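Local coordinates for uncharacterized conserved protein (Staphylococcus epidermidis, PDB 3FRM), which is of unknown function but carries two regions related to the GNAT acetyltransferases and so may act as an N-acyltransferase, at residues K10-D15 / T187-G192; K18-E21 / A26-L29; N40-K45 / E58-M63. All blocks are in the same frame, centred on the assembly; numbering follows the deposited sequence.

Contact 1: residues K10-D15 / T187-G192; sequences KDIYID and TIEIDG
Tyr13 and Glu189 meet where the irregular chain 10-15 passes over strand 188-195 without pairing with it: the closest CA atoms, those of Ile12 and Glu189, stay 7.1 Å apart, and the one direct hydrogen bond runs from a main-chain N-H to a carboxylate. Glu189 closes that gap with its side chain. Its CG is anti to the backbone N (chi1 -170°) and the chain stays extended beyond it, which carries the carboxylate up to the chain just after the short 3-10 segment. There OE1 takes the N-H of Tyr13 at 2.8 Å, on its syn side and only slightly out of the carboxylate plane, with an N-H...O angle of 165°. The CB of Tyr13 lies against the same oxygen at 3.4 Å, while its ring runs on along its own segment and the OH gives a hydrogen bond to Asp15 OD2 at 2.9 Å. Ile12 crosses the Glu189 side chain at about a right angle. Its CD1 rests on the carboxyl carbon CD of Glu189 at 3.7 Å and its CG2 comes to 3.9 Å from OE2 of that residue. The acid is thus buried, with OE1 gripped by Tyr13 N and the apolar branches of Ile12 lying against its carboxylate. Asp11 turns to other partners, its OD1 in a salt bridge with Lys186 and its OD2 accepting the N-H of Thr8. In the sheet, Glu189 bonds through its backbone to Ile182 of strand 174-183, and Ile12 also packs on Ile222 and Val224 of strand 221-225. Segment 10-15 therefore lies over one face of these central strands, whereas Ile188 and Ile190 reach helix 204-216.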
ATOM      1  N   LYS A  10       2.572  -9.172 -19.369  1.00 23.58           N
ATOM      2  CA  LYS A  10       2.714  -8.952 -20.817  1.00 24.15           C
ATOM      3  C   LYS A  10       1.524  -8.151 -21.351  1.00 24.35           C
ATOM      4  O   LYS A  10       1.653  -7.420 -22.314  1.00 24.37           O
ATOM      5  CB  LYS A  10       2.872 -10.277 -21.560  1.00 24.17           C
ATOM      6  CG  LYS A  10       4.293 -10.844 -21.495  1.00 24.67           C
ATOM      7  CD  LYS A  10       4.289 -12.251 -20.885  1.00 30.79           C
ATOM      8  CE  LYS A  10       3.720 -13.306 -21.860  1.00 30.97           C
ATOM      9  NZ  LYS A  10       2.999 -14.403 -21.161  1.00 35.07           N
ATOM     10  N   ASP A  11       0.377  -8.276 -20.689  1.00 24.15           N
ATOM     11  CA  ASP A  11      -0.823  -7.566 -21.091  1.00 23.72           C
ATOM     12  C   ASP A  11      -0.791  -6.079 -20.726  1.00 23.67           C
ATOM     13  O   ASP A  11      -1.622  -5.290 -21.161  1.00 23.40           O
ATOM     14  CB  ASP A  11      -2.003  -8.257 -20.440  1.00 23.04           C
ATOM     15  CG  ASP A  11      -2.115  -9.710 -20.877  1.00 25.84           C
ATOM     16  OD1 ASP A  11      -2.110  -9.928 -22.119  1.00 27.15           O
ATOM     17  OD2 ASP A  11      -2.195 -10.630 -20.008  1.00 25.22           O
ATOM     18  N   ILE A  12       0.165  -5.683 -19.913  1.00 23.90           N
ATOM     19  CA  ILE A  12       0.219  -4.293 -19.495  1.00 24.07           C
ATOM     20  C   ILE A  12       0.861  -3.420 -20.570  1.00 25.15           C
ATOM     21  O   ILE A  12       1.813  -3.806 -21.186  1.00 26.78           O
ATOM     22  CB  ILE A  12       0.849  -4.188 -18.111  1.00 23.46           C
ATOM     23  CG1 ILE A  12      -0.068  -4.908 -17.083  1.00 24.08           C
ATOM     24  CG2 ILE A  12       1.298  -2.745 -17.749  1.00 22.59           C
ATOM     25  CD1 ILE A  12      -1.388  -4.136 -16.595  1.00 19.90           C
ATOM     26  N   TYR A  13       0.276  -2.257 -20.816  1.00 25.83           N
ATOM     27  CA  TYR A  13       0.727  -1.360 -21.815  1.00 27.41           C
ATOM     28  C   TYR A  13       2.063  -0.703 -21.375  1.00 27.77           C
ATOM     29  O   TYR A  13       2.278  -0.481 -20.202  1.00 28.04           O
ATOM     30  CB  TYR A  13      -0.373  -0.319 -22.009  1.00 27.19           C
ATOM     31  CG  TYR A  13      -0.004   0.729 -22.965  1.00 29.57           C
ATOM     32  CD1 TYR A  13      -0.308   0.588 -24.315  1.00 33.40           C
ATOM     33  CD2 TYR A  13       0.689   1.880 -22.540  1.00 32.31           C
ATOM     34  CE1 TYR A  13       0.076   1.575 -25.251  1.00 36.48           C
ATOM     35  CE2 TYR A  13       1.070   2.860 -23.447  1.00 34.53           C
ATOM     36  CZ  TYR A  13       0.764   2.706 -24.804  1.00 37.00           C
ATOM     37  OH  TYR A  13       1.126   3.671 -25.712  1.00 37.24           O
ATOM     38  N   ILE A  14       2.950  -0.399 -22.309  1.00 28.42           N
ATOM     39  CA  ILE A  14       4.141   0.420 -21.988  1.00 28.87           C
ATOM     40  C   ILE A  14       4.178   1.568 -22.975  1.00 29.31           C
ATOM     41  O   ILE A  14       4.062   1.365 -24.172  1.00 29.82           O
ATOM     42  CB  ILE A  14       5.468  -0.361 -22.115  1.00 28.91           C
ATOM     43  CG1 ILE A  14       5.490  -1.606 -21.217  1.00 29.36           C
ATOM     44  CG2 ILE A  14       6.711   0.524 -21.799  1.00 28.51           C
ATOM     45  CD1 ILE A  14       5.559  -2.858 -22.001  1.00 31.48           C
ATOM     46  N   ASP A  15       4.332   2.792 -22.512  1.00 30.01           N
ATOM     47  CA  ASP A  15       4.370   3.848 -23.499  1.00 30.81           C
ATOM     48  C   ASP A  15       5.765   4.188 -23.971  1.00 30.69           C
ATOM     49  O   ASP A  15       6.179   5.356 -23.944  1.00 30.33           O
ATOM     50  CB  ASP A  15       3.658   5.113 -23.070  1.00 31.50           C
ATOM     51  CG  ASP A  15       3.615   6.122 -24.200  1.00 35.23           C
ATOM     52  OD1 ASP A  15       4.051   7.302 -24.025  1.00 33.37           O
ATOM     53  OD2 ASP A  15       3.203   5.668 -25.306  1.00 40.87           O
ATOM     54  N   THR A 187      -8.342  -7.498 -23.157  1.00 23.82           N
ATOM     55  CA  THR A 187      -8.494  -6.879 -21.858  1.00 23.17           C
ATOM     56  C   THR A 187      -8.815  -5.390 -21.910  1.00 22.83           C
ATOM     57  O   THR A 187      -8.737  -4.737 -22.947  1.00 22.59           O
ATOM     58  CB  THR A 187      -7.182  -6.940 -21.079  1.00 22.74           C
ATOM     59  OG1 THR A 187      -6.170  -6.315 -21.866  1.00 24.84           O
ATOM     60  CG2 THR A 187      -6.752  -8.340 -20.758  1.00 22.83           C
ATOM     61  N   ILE A 188      -9.099  -4.845 -20.745  1.00 22.31           N
ATOM     62  CA  ILE A 188      -9.006  -3.430 -20.581  1.00 22.05           C
ATOM     63  C   ILE A 188      -8.157  -3.036 -19.367  1.00 21.96           C
ATOM     64  O   ILE A 188      -8.286  -3.584 -18.264  1.00 22.10           O
ATOM     65  CB  ILE A 188     -10.399  -2.819 -20.647  1.00 23.34           C
ATOM     66  CG1 ILE A 188     -10.423  -1.346 -20.314  1.00 22.78           C
ATOM     67  CG2 ILE A 188     -11.397  -3.619 -19.826  1.00 24.12           C
ATOM     68  CD1 ILE A 188     -11.623  -0.756 -21.046  1.00 27.49           C
ATOM     69  N   GLU A 189      -7.251  -2.088 -19.590  1.00 21.44           N
ATOM     70  CA  GLU A 189      -6.361  -1.674 -18.554  1.00 21.30           C
ATOM     71  C   GLU A 189      -6.666  -0.262 -18.159  1.00 21.42           C
ATOM     72  O   GLU A 189      -6.890   0.598 -19.012  1.00 21.07           O
ATOM     73  CB  GLU A 189      -4.929  -1.791 -19.019  1.00 20.60           C
ATOM     74  CG  GLU A 189      -3.919  -1.596 -17.932  1.00 22.57           C
ATOM     75  CD  GLU A 189      -2.560  -1.232 -18.523  1.00 28.90           C
ATOM     76  OE1 GLU A 189      -2.233  -1.817 -19.585  1.00 28.65           O
ATOM     77  OE2 GLU A 189      -1.830  -0.361 -17.953  1.00 31.23           O
ATOM     78  N   ILE A 190      -6.729  -0.044 -16.850  1.00 21.69           N
ATOM     79  CA  ILE A 190      -6.815   1.285 -16.323  1.00 22.45           C
ATOM     80  C   ILE A 190      -5.441   1.744 -15.823  1.00 22.86           C
ATOM     81  O   ILE A 190      -4.555   0.940 -15.544  1.00 22.34           O
ATOM     82  CB  ILE A 190      -7.972   1.495 -15.302  1.00 22.62           C
ATOM     83  CG1 ILE A 190      -7.939   0.517 -14.152  1.00 24.37           C
ATOM     84  CG2 ILE A 190      -9.340   1.277 -15.967  1.00 23.86           C
ATOM     85  CD1 ILE A 190      -8.708   0.997 -12.917  1.00 22.48           C
ATOM     86  N   ASP A 191      -5.268   3.050 -15.765  1.00 22.19           N
ATOM     87  CA  ASP A 191      -4.030   3.618 -15.373  1.00 22.39           C
ATOM     88  C   ASP A 191      -4.316   5.062 -15.001  1.00 21.89           C
ATOM     89  O   ASP A 191      -5.199   5.704 -15.575  1.00 21.15           O
ATOM     90  CB  ASP A 191      -3.060   3.574 -16.562  1.00 23.46           C
ATOM     91  CG  ASP A 191      -1.647   3.939 -16.178  1.00 27.41           C
ATOM     92  OD1 ASP A 191      -1.079   4.851 -16.839  1.00 36.45           O
ATOM     93  OD2 ASP A 191      -1.097   3.354 -15.212  1.00 32.00           O
ATOM     94  N   GLY A 192      -3.581   5.570 -14.024  1.00 21.67           N
ATOM     95  CA  GLY A 192      -3.633   6.997 -13.704  1.00 22.59           C
ATOM     96  C   GLY A 192      -4.927   7.349 -13.004  1.00 22.43           C
ATOM     97  O   GLY A 192      -5.367   8.481 -13.073  1.00 22.02           O
TER

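Contact 2: residues K18-E21 / A26-L29; sequences KITE and AIYL
Ile19 and Thr20 together stand opposite Ile27 in a classic beta bulge, which interrupts the antiparallel beta hairpin of strands 17-21 and 25-29; the short segments run at 169° to one another. Ile19 has helix-like backbone angles, and the two hydrogen bonds are those of the bulge: Ile19 N to Ile27 O at 2.8 Å, and Ile27 N to Thr20 O. Non-hydrogen-bonded pairs flank it, Lys18 with Tyr28 and Glu21 with Ala26. The Tyr28 ring swings across to lie against Lys18 on the partner strand, its CG beside the backbone N (chi1 -74°). The lysine chain runs alongside the tyrosine on the same face, and Lys18 CG sits over the ring in a CH-pi contact, 4.0 Å from the centroid. Further along, the lysine bends at chi3 (85°), and its NZ makes a salt bridge with Glu21 OE1 on the same strand. The other carboxylate oxygen of Glu21, OE2, pairs with Lys45, which follows the next strand. Thr20 and Ile27 point to the opposite face of the hairpin from Lys18 and Tyr28, with CG2 of the threonine against CG1 of the isoleucine. Ile27 itself continues inward to Trp42 and to Met63 of helix 50-66. As the extra residue of the bulge, Ile19 spans two partners: its CB touches Ile27 CG2, and Ile19 CG1 lies 3.7 Å from Leu29 CD2.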
ATOM      1  N   LYS A  18       9.495   0.211 -28.532  1.00 21.52           N
ATOM      2  CA  LYS A  18      10.332  -0.949 -28.314  1.00 20.34           C
ATOM      3  C   LYS A  18      11.478  -0.889 -29.290  1.00 19.51           C
ATOM      4  O   LYS A  18      11.258  -0.975 -30.471  1.00 19.94           O
ATOM      5  CB  LYS A  18       9.548  -2.170 -28.633  1.00 20.17           C
ATOM      6  CG  LYS A  18       9.912  -3.347 -27.796  1.00 22.75           C
ATOM      7  CD  LYS A  18       8.728  -4.303 -27.787  1.00 26.10           C
ATOM      8  CE  LYS A  18       8.768  -5.201 -28.994  1.00 26.74           C
ATOM      9  NZ  LYS A  18       7.400  -5.714 -29.210  1.00 33.71           N
ATOM     10  N   ILE A  19      12.691  -0.748 -28.789  1.00 17.49           N
ATOM     11  CA  ILE A  19      13.888  -0.707 -29.618  1.00 16.81           C
ATOM     12  C   ILE A  19      14.368  -2.128 -29.960  1.00 16.95           C
ATOM     13  O   ILE A  19      14.605  -2.479 -31.101  1.00 16.82           O
ATOM     14  CB  ILE A  19      15.015   0.066 -28.866  1.00 16.49           C
ATOM     15  CG1 ILE A  19      14.498   1.396 -28.324  1.00 13.81           C
ATOM     16  CG2 ILE A  19      16.226   0.259 -29.727  1.00 14.99           C
ATOM     17  CD1 ILE A  19      13.668   2.221 -29.372  1.00 12.47           C
ATOM     18  N   THR A  20      14.501  -2.945 -28.946  1.00 16.94           N
ATOM     19  CA  THR A  20      15.028  -4.274 -29.108  1.00 18.08           C
ATOM     20  C   THR A  20      14.236  -5.187 -28.194  1.00 17.96           C
ATOM     21  O   THR A  20      13.862  -4.802 -27.101  1.00 18.11           O
ATOM     22  CB  THR A  20      16.528  -4.248 -28.731  1.00 17.65           C
ATOM     23  OG1 THR A  20      17.306  -4.463 -29.904  1.00 20.44           O
ATOM     24  CG2 THR A  20      16.880  -5.268 -27.694  1.00 20.62           C
ATOM     25  N   GLU A  21      13.950  -6.391 -28.651  1.00 18.76           N
ATOM     26  CA  GLU A  21      13.410  -7.393 -27.773  1.00 18.63           C
ATOM     27  C   GLU A  21      14.077  -8.699 -28.108  1.00 18.84           C
ATOM     28  O   GLU A  21      14.053  -9.103 -29.271  1.00 19.24           O
ATOM     29  CB  GLU A  21      11.924  -7.560 -27.957  1.00 18.71           C
ATOM     30  CG  GLU A  21      11.394  -8.612 -26.979  1.00 21.98           C
ATOM     31  CD  GLU A  21       9.892  -8.664 -26.890  1.00 29.08           C
ATOM     32  OE1 GLU A  21       9.197  -7.764 -27.465  1.00 31.97           O
ATOM     33  OE2 GLU A  21       9.394  -9.610 -26.223  1.00 30.95           O
ATOM     34  N   ALA A  26      13.603  -6.413 -23.101  1.00 14.74           N
ATOM     35  CA  ALA A  26      13.032  -5.484 -24.055  1.00 13.70           C
ATOM     36  C   ALA A  26      13.593  -4.143 -23.646  1.00 13.41           C
ATOM     37  O   ALA A  26      13.621  -3.841 -22.470  1.00 13.56           O
ATOM     38  CB  ALA A  26      11.469  -5.479 -23.932  1.00 11.79           C
ATOM     39  N   ILE A  27      14.072  -3.358 -24.592  1.00 13.76           N
ATOM     40  CA  ILE A  27      14.547  -1.989 -24.317  1.00 14.15           C
ATOM     41  C   ILE A  27      13.581  -0.934 -24.900  1.00 14.07           C
ATOM     42  O   ILE A  27      13.253  -1.010 -26.064  1.00 14.50           O
ATOM     43  CB  ILE A  27      15.876  -1.779 -24.969  1.00 13.81           C
ATOM     44  CG1 ILE A  27      16.919  -2.738 -24.362  1.00 14.18           C
ATOM     45  CG2 ILE A  27      16.277  -0.290 -24.933  1.00 13.37           C
ATOM     46  CD1 ILE A  27      18.340  -2.406 -24.821  1.00 12.87           C
ATOM     47  N   TYR A  28      13.106   0.014 -24.093  1.00 14.45           N
ATOM     48  CA  TYR A  28      12.153   1.018 -24.545  1.00 13.35           C
ATOM     49  C   TYR A  28      12.786   2.406 -24.352  1.00 15.00           C
ATOM     50  O   TYR A  28      13.430   2.672 -23.346  1.00 14.07           O
ATOM     51  CB  TYR A  28      10.905   0.918 -23.711  1.00 13.92           C
ATOM     52  CG  TYR A  28      10.027  -0.274 -24.025  1.00 13.29           C
ATOM     53  CD1 TYR A  28       8.922  -0.133 -24.850  1.00 14.66           C
ATOM     54  CD2 TYR A  28      10.323  -1.528 -23.527  1.00 15.56           C
ATOM     55  CE1 TYR A  28       8.091  -1.220 -25.155  1.00 19.97           C
ATOM     56  CE2 TYR A  28       9.524  -2.636 -23.838  1.00 19.12           C
ATOM     57  CZ  TYR A  28       8.395  -2.454 -24.653  1.00 22.10           C
ATOM     58  OH  TYR A  28       7.578  -3.508 -24.981  1.00 32.49           O
ATOM     59  N   LEU A  29      12.547   3.279 -25.326  1.00 15.73           N
ATOM     60  CA  LEU A  29      12.963   4.625 -25.371  1.00 16.66           C
ATOM     61  C   LEU A  29      11.865   5.437 -26.062  1.00 17.63           C
ATOM     62  O   LEU A  29      11.148   4.909 -26.923  1.00 17.21           O
ATOM     63  CB  LEU A  29      14.181   4.701 -26.262  1.00 16.43           C
ATOM     64  CG  LEU A  29      15.626   4.803 -25.807  1.00 18.54           C
ATOM     65  CD1 LEU A  29      15.967   4.017 -24.581  1.00 19.73           C
ATOM     66  CD2 LEU A  29      16.407   4.320 -26.985  1.00 18.92           C
TER

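Contact 3: residues N40-K45 / E58-M63; sequences NTWIYK and EVQKKM
This is a buried packing contact between a sheet strand and the helix that follows it in the chain: Trp42 of strand 41-44 meets Val59 and Gln60 of helix 50-66. The axes of the two short segments stay 10.1 Å apart and run roughly antiparallel, at 150°, leaving a layer of side chains to fill the space. No hydrogen bond joins the segments directly. Trp42 points at the helix with its CG beside the backbone N (chi1 -84°), which lays the indole across the successive residues Val59 and Gln60. Its six-membered ring takes the valine: CZ2 is 4.0 Å from Val59 CB and equally near CG1. The pyrrole part takes the glutamine. Gln60 is extended, its CG anti to the backbone N (chi1 -161°), and it and the tryptophan pass each other head to tail. Its aliphatic part lies beside the ring nitrogen, Gln60 CG being 3.7 Å from Trp42 NE1. The amide ends beside the pyrrole part of the indole, where its exact fit to the ring is doubtful, and its OE1 accepts the N-H of Ser73; this buried polar group thus ties the helix to the main chain of strand 72-75. Ser73 is also linked to Thr41, OG to OG1, on the strand side of the contact, and strands 41-44 and 72-75 are themselves joined through the backbone bonds of Trp42 and Tyr44. Ile27 of strand 25-29 adds to the packing round the indole. Parallel neighbouring strands 41-44 and 72-75 joined by a helix packed on them form a beta-alpha-beta crossover; here Trp42 supplies much of the packing, within a region of the acetyltransferase clan.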
ATOM      1  N   ASN A  40      11.273   5.192 -20.813  1.00 15.81           N
ATOM      2  CA  ASN A  40      12.682   4.986 -21.081  1.00 15.25           C
ATOM      3  C   ASN A  40      13.311   3.978 -20.100  1.00 15.32           C
ATOM      4  O   ASN A  40      13.806   4.323 -19.026  1.00 16.39           O
ATOM      5  CB  ASN A  40      13.438   6.323 -21.116  1.00 14.87           C
ATOM      6  CG  ASN A  40      12.919   7.301 -22.230  1.00 16.20           C
ATOM      7  OD1 ASN A  40      13.292   7.173 -23.398  1.00 20.73           O
ATOM      8  ND2 ASN A  40      12.111   8.305 -21.847  1.00 12.45           N
ATOM      9  N   THR A  41      13.318   2.713 -20.468  1.00 15.35           N
ATOM     10  CA  THR A  41      13.617   1.717 -19.469  1.00 16.13           C
ATOM     11  C   THR A  41      13.893   0.359 -20.114  1.00 16.01           C
ATOM     12  O   THR A  41      13.536   0.118 -21.259  1.00 15.32           O
ATOM     13  CB  THR A  41      12.420   1.629 -18.437  1.00 17.47           C
ATOM     14  OG1 THR A  41      12.858   0.999 -17.213  1.00 21.87           O
ATOM     15  CG2 THR A  41      11.200   0.916 -19.024  1.00 14.56           C
ATOM     16  N   TRP A  42      14.541  -0.517 -19.356  1.00 15.89           N
ATOM     17  CA  TRP A  42      14.745  -1.866 -19.743  1.00 15.80           C
ATOM     18  C   TRP A  42      13.756  -2.765 -18.975  1.00 15.01           C
ATOM     19  O   TRP A  42      13.666  -2.648 -17.765  1.00 13.25           O
ATOM     20  CB  TRP A  42      16.148  -2.294 -19.328  1.00 16.05           C
ATOM     21  CG  TRP A  42      17.210  -1.956 -20.239  1.00 19.44           C
ATOM     22  CD1 TRP A  42      17.420  -0.732 -20.885  1.00 20.60           C
ATOM     23  CD2 TRP A  42      18.335  -2.775 -20.555  1.00 18.78           C
ATOM     24  NE1 TRP A  42      18.595  -0.793 -21.615  1.00 22.04           N
ATOM     25  CE2 TRP A  42      19.181  -2.019 -21.420  1.00 20.08           C
ATOM     26  CE3 TRP A  42      18.714  -4.062 -20.195  1.00 18.33           C
ATOM     27  CZ2 TRP A  42      20.367  -2.531 -21.943  1.00 19.23           C
ATOM     28  CZ3 TRP A  42      19.892  -4.560 -20.723  1.00 17.70           C
ATOM     29  CH2 TRP A  42      20.694  -3.801 -21.599  1.00 16.39           C
ATOM     30  N   ILE A  43      13.051  -3.651 -19.682  1.00 15.36           N
ATOM     31  CA  ILE A  43      12.177  -4.645 -19.066  1.00 15.14           C
ATOM     32  C   ILE A  43      12.903  -5.995 -19.199  1.00 16.16           C
ATOM     33  O   ILE A  43      13.002  -6.531 -20.280  1.00 16.14           O
ATOM     34  CB  ILE A  43      10.840  -4.736 -19.790  1.00 15.86           C
ATOM     35  CG1 ILE A  43      10.243  -3.345 -20.090  1.00 16.56           C
ATOM     36  CG2 ILE A  43       9.795  -5.609 -19.020  1.00 12.96           C
ATOM     37  CD1 ILE A  43       9.927  -2.526 -18.892  1.00 14.71           C
ATOM     38  N   TYR A  44      13.418  -6.558 -18.115  1.00 16.69           N
ATOM     39  CA  TYR A  44      14.050  -7.880 -18.226  1.00 17.20           C
ATOM     40  C   TYR A  44      12.989  -8.968 -18.393  1.00 18.59           C
ATOM     41  O   TYR A  44      11.922  -8.897 -17.789  1.00 19.09           O
ATOM     42  CB  TYR A  44      14.908  -8.225 -17.002  1.00 16.32           C
ATOM     43  CG  TYR A  44      16.259  -7.538 -16.917  1.00 17.14           C
ATOM     44  CD1 TYR A  44      17.302  -7.882 -17.775  1.00 16.84           C
ATOM     45  CD2 TYR A  44      16.507  -6.584 -15.961  1.00 18.26           C
ATOM     46  CE1 TYR A  44      18.526  -7.280 -17.705  1.00 16.19           C
ATOM     47  CE2 TYR A  44      17.793  -5.963 -15.875  1.00 21.70           C
ATOM     48  CZ  TYR A  44      18.761  -6.314 -16.757  1.00 18.97           C
ATOM     49  OH  TYR A  44      19.975  -5.727 -16.658  1.00 17.61           O
ATOM     50  N   LYS A  45      13.319  -9.974 -19.198  1.00 19.14           N
ATOM     51  CA  LYS A  45      12.570 -11.195 -19.294  1.00 19.66           C
ATOM     52  C   LYS A  45      13.245 -12.323 -18.505  1.00 19.70           C
ATOM     53  O   LYS A  45      12.565 -13.144 -17.879  1.00 19.81           O
ATOM     54  CB  LYS A  45      12.398 -11.553 -20.755  1.00 19.81           C
ATOM     55  CG  LYS A  45      11.336 -10.639 -21.382  1.00 21.99           C
ATOM     56  CD  LYS A  45      11.492 -10.396 -22.884  1.00 21.58           C
ATOM     57  CE  LYS A  45      10.758 -11.449 -23.681  1.00 22.00           C
ATOM     58  NZ  LYS A  45      11.283 -11.457 -25.078  1.00 25.06           N
ATOM     59  N   GLU A  58      25.894   0.002 -18.437  1.00 18.53           N
ATOM     60  CA  GLU A  58      26.780   0.818 -19.286  1.00 17.85           C
ATOM     61  C   GLU A  58      26.119   1.153 -20.618  1.00 16.61           C
ATOM     62  O   GLU A  58      26.039   2.285 -20.969  1.00 16.58           O
ATOM     63  CB  GLU A  58      28.127   0.133 -19.489  1.00 18.57           C
ATOM     64  CG  GLU A  58      29.012   0.120 -18.253  1.00 21.10           C
ATOM     65  CD  GLU A  58      29.162   1.522 -17.637  1.00 27.81           C
ATOM     66  OE1 GLU A  58      29.600   2.481 -18.334  1.00 27.12           O
ATOM     67  OE2 GLU A  58      28.829   1.665 -16.434  1.00 31.49           O
ATOM     68  N   VAL A  59      25.620   0.141 -21.310  1.00 17.03           N
ATOM     69  CA  VAL A  59      24.683   0.288 -22.418  1.00 17.34           C
ATOM     70  C   VAL A  59      23.612   1.307 -22.158  1.00 17.40           C
ATOM     71  O   VAL A  59      23.509   2.241 -22.926  1.00 17.81           O
ATOM     72  CB  VAL A  59      23.987  -1.060 -22.848  1.00 17.93           C
ATOM     73  CG1 VAL A  59      23.267  -0.848 -24.179  1.00 16.20           C
ATOM     74  CG2 VAL A  59      25.014  -2.115 -23.038  1.00 16.19           C
ATOM     75  N   GLN A  60      22.842   1.161 -21.078  1.00 17.90           N
ATOM     76  CA  GLN A  60      21.685   2.068 -20.853  1.00 18.27           C
ATOM     77  C   GLN A  60      22.158   3.466 -20.604  1.00 19.21           C
ATOM     78  O   GLN A  60      21.566   4.402 -21.133  1.00 19.52           O
ATOM     79  CB  GLN A  60      20.764   1.660 -19.704  1.00 16.75           C
ATOM     80  CG  GLN A  60      19.405   2.332 -19.811  1.00 18.55           C
ATOM     81  CD  GLN A  60      18.502   2.067 -18.628  1.00 19.79           C
ATOM     82  OE1 GLN A  60      18.428   2.857 -17.727  1.00 23.48           O
ATOM     83  NE2 GLN A  60      17.823   0.939 -18.623  1.00 23.92           N
ATOM     84  N   LYS A  61      23.213   3.596 -19.795  1.00 20.59           N
ATOM     85  CA  LYS A  61      23.832   4.893 -19.479  1.00 23.01           C
ATOM     86  C   LYS A  61      24.183   5.647 -20.777  1.00 24.09           C
ATOM     87  O   LYS A  61      23.919   6.850 -20.925  1.00 24.65           O
ATOM     88  CB  LYS A  61      25.058   4.701 -18.563  1.00 22.56           C
ATOM     89  CG  LYS A  61      25.736   6.013 -18.096  1.00 26.19           C
ATOM     90  CD  LYS A  61      26.947   5.827 -17.090  1.00 25.93           C
ATOM     91  CE  LYS A  61      26.581   4.784 -15.979  1.00 26.26           C
ATOM     92  NZ  LYS A  61      27.744   4.383 -15.045  1.00 26.68           N
ATOM     93  N   LYS A  62      24.738   4.924 -21.747  1.00 25.59           N
ATOM     94  CA  LYS A  62      25.086   5.534 -23.051  1.00 25.42           C
ATOM     95  C   LYS A  62      23.855   5.901 -23.876  1.00 25.04           C
ATOM     96  O   LYS A  62      23.714   7.020 -24.359  1.00 25.41           O
ATOM     97  CB  LYS A  62      25.998   4.604 -23.829  1.00 25.98           C
ATOM     98  CG  LYS A  62      27.461   4.845 -23.525  1.00 28.16           C
ATOM     99  CD  LYS A  62      28.381   4.128 -24.506  1.00 30.83           C
ATOM    100  CE  LYS A  62      28.958   2.798 -23.915  1.00 33.50           C
ATOM    101  NZ  LYS A  62      30.083   3.004 -22.943  1.00 29.77           N
HETATM  102  N   MSE A  63      22.925   4.983 -24.014  1.00 24.32           N
HETATM  103  CA  MSE A  63      21.723   5.318 -24.740  1.00 24.15           C
HETATM  104  C   MSE A  63      21.078   6.555 -24.190  1.00 22.77           C
HETATM  105  O   MSE A  63      20.704   7.449 -24.933  1.00 23.99           O
HETATM  106  CB  MSE A  63      20.723   4.169 -24.690  1.00 24.31           C
HETATM  107  CG  MSE A  63      21.217   3.053 -25.519  1.00 27.98           C
HETATM  108 SE   MSE A  63      20.012   1.564 -25.834  0.80 39.94          SE
HETATM  109  CE  MSE A  63      18.494   2.371 -26.744  1.00 34.21           C
TER

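Contacts 2 and 3 are close neighbours, their centres 8 Å apart, while contact 1 lies about 17 Å from the first and 21 Å from the second, measured centre to centre. All three reach one mixed sheet. Along the chain, residues 10-15 come first, the hairpin of contact 2 and the strand and helix of contact 3 follow, and 187-192 comes much later. Strands 25-29 and 41-44 are adjacent, bonded through Ala26 O and Ile43 N, so contacts 2 and 3 build one end of the sheet. Contact 1 instead brings the N-terminal DUF5613 region onto the central strands of the GNAT region, joining the two related parts of the protein.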